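Local coordinates for protein ISC1926 TnpA C-terminal catalytic domain (Sulfolobus sp. L00 11, PDB 6DGC) that probably binds DNA and carries out strand exchange during transposition, as the catalytic domain of an IS607-like serine recombinase, at residues Ser45-Gln50 with Val112-Ser117. Residues are numbered along the deposited sequence; the frame is centred on the assembly and turned at random.
Sequences SGLNTQ and VEDLIS
Asp-114, on the long helix 108-127 of this serine-recombinase (resolvase-type) domain, reaches across to Ser-45 and Leu-47 in the loop after strand 35-43, a worked example of one carboxylate tying a helix to a turn. Asp-114 CB lies 3.9 Å from Leu-47 CD1. With CG anti to the carbonyl carbon (chi1 -84°), the carboxylate extends toward the loop, and Asp-114 CG sits 3.8 Å from Leu-47 CG; aspartate and leucine run alongside one another, pointing opposite ways. At the tip the oxygens divide the work. Asp-114 OD1 accepts a 2.7 Å hydrogen bond from Ser-45 OG, met on the syn side and 27° out of the carboxylate plane, and Leu-47 CD1 lies 3.4 Å from the same OD1. OD2 pairs with Arg-79 in a salt bridge; separate partners for the two oxygens should limit the rotation of this buried group. Ser-45 OG also works inward: it accepts from Leu-47 N at 3.3 Å, an ST turn built into the type I beta turn of Ser-45 to Asn-48. This joins helix 108-127 to the loop that leaves the outermost strand 35-43, while Leu-115 packs on Phe-122 of the second subunit. One turn on, Ser-117 OG donates to Asp-114 O, 2.7 Å away.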
loop_
_atom_site.group_PDB
_atom_site.type_symbol
_atom_site.label_atom_id
_atom_site.label_comp_id
_atom_site.label_asym_id
_atom_site.label_seq_id
_atom_site.Cartn_x
_atom_site.Cartn_y
_atom_site.Cartn_z
ATOM N N SER A 45 13.260 -0.857 2.719
ATOM C CA SER A 45 12.195 -1.756 2.280
ATOM C C SER A 45 11.087 -1.001 1.537
ATOM O O SER A 45 10.787 0.147 1.880
ATOM C CB SER A 45 11.610 -2.493 3.483
ATOM O OG SER A 45 10.510 -3.323 3.141
ATOM N N GLY A 46 10.464 -1.675 0.564
ATOM C CA GLY A 46 9.329 -1.149 -0.194
ATOM C C GLY A 46 8.124 -0.883 0.692
ATOM O O GLY A 46 7.256 -0.070 0.352
ATOM N N LEU A 47 8.092 -1.567 1.861
ATOM C CA LEU A 47 7.067 -1.475 2.903
ATOM C C LEU A 47 7.120 -0.132 3.659
ATOM O O LEU A 47 6.121 0.249 4.265
ATOM C CB LEU A 47 7.204 -2.646 3.901
ATOM C CG LEU A 47 7.043 -4.099 3.400
ATOM C CD1 LEU A 47 7.431 -5.058 4.464
ATOM C CD2 LEU A 47 5.627 -4.437 3.060
ATOM N N ASN A 48 8.278 0.557 3.666
ATOM C CA ASN A 48 8.386 1.847 4.343
ATOM C C ASN A 48 7.847 2.978 3.469
ATOM O O ASN A 48 8.485 3.404 2.506
ATOM C CB ASN A 48 9.803 2.139 4.873
ATOM C CG ASN A 48 9.939 3.473 5.598
ATOM O OD1 ASN A 48 8.975 4.067 6.116
ATOM N ND2 ASN A 48 11.151 3.975 5.663
ATOM N N THR A 49 6.667 3.476 3.844
ATOM C CA THR A 49 5.946 4.568 3.170
ATOM C C THR A 49 6.588 5.939 3.430
ATOM O O THR A 49 6.180 6.934 2.820
ATOM C CB THR A 49 4.498 4.597 3.670
ATOM O OG1 THR A 49 4.527 4.492 5.091
ATOM C CG2 THR A 49 3.654 3.476 3.091
ATOM N N GLN A 50 7.562 5.989 4.348
ATOM C CA GLN A 50 8.179 7.235 4.758
ATOM C C GLN A 50 9.673 7.330 4.390
ATOM O O GLN A 50 10.452 7.992 5.095
ATOM C CB GLN A 50 7.917 7.471 6.264
ATOM C CG GLN A 50 6.424 7.617 6.655
ATOM C CD GLN A 50 5.693 8.808 6.034
ATOM O OE1 GLN A 50 5.946 9.984 6.345
ATOM N NE2 GLN A 50 4.748 8.524 5.139
ATOM N N VAL A 112 10.819 -12.671 0.700
ATOM C CA VAL A 112 10.761 -13.420 1.962
ATOM C C VAL A 112 11.040 -12.498 3.156
ATOM O O VAL A 112 10.425 -12.691 4.207
ATOM C CB VAL A 112 11.586 -14.741 2.039
ATOM C CG1 VAL A 112 11.060 -15.779 1.066
ATOM C CG2 VAL A 112 13.080 -14.505 1.844
ATOM N N GLU A 113 11.950 -11.498 2.993
ATOM C CA GLU A 113 12.292 -10.561 4.065
ATOM C C GLU A 113 11.083 -9.687 4.385
ATOM O O GLU A 113 10.754 -9.524 5.568
ATOM C CB GLU A 113 13.548 -9.730 3.724
ATOM N N ASP A 114 10.375 -9.209 3.324
ATOM C CA ASP A 114 9.161 -8.405 3.420
ATOM C C ASP A 114 8.027 -9.211 3.977
ATOM O O ASP A 114 7.274 -8.686 4.783
ATOM C CB ASP A 114 8.773 -7.792 2.071
ATOM C CG ASP A 114 9.496 -6.485 1.767
ATOM O OD1 ASP A 114 10.193 -5.961 2.678
ATOM O OD2 ASP A 114 9.361 -5.978 0.619
ATOM N N LEU A 115 7.926 -10.496 3.611
ATOM C CA LEU A 115 6.867 -11.370 4.116
ATOM C C LEU A 115 6.973 -11.620 5.617
ATOM O O LEU A 115 5.941 -11.673 6.284
ATOM C CB LEU A 115 6.778 -12.681 3.321
ATOM C CG LEU A 115 5.537 -13.551 3.543
ATOM C CD1 LEU A 115 4.257 -12.806 3.223
ATOM C CD2 LEU A 115 5.602 -14.795 2.702
ATOM N N ILE A 116 8.208 -11.723 6.156
ATOM C CA ILE A 116 8.446 -11.934 7.588
ATOM C C ILE A 116 7.970 -10.703 8.358
ATOM O O ILE A 116 7.215 -10.849 9.327
ATOM C CB ILE A 116 9.928 -12.318 7.890
ATOM C CG1 ILE A 116 10.306 -13.722 7.321
ATOM C CG2 ILE A 116 10.279 -12.194 9.381
ATOM C CD1 ILE A 116 9.511 -14.937 7.826
ATOM N N SER A 117 8.358 -9.495 7.894
ATOM C CA SER A 117 7.958 -8.240 8.547
ATOM C C SER A 117 6.447 -8.055 8.590
ATOM O O SER A 117 5.914 -7.599 9.623
ATOM C CB SER A 117 8.645 -7.041 7.906
ATOM O OG SER A 117 8.519 -7.067 6.497
#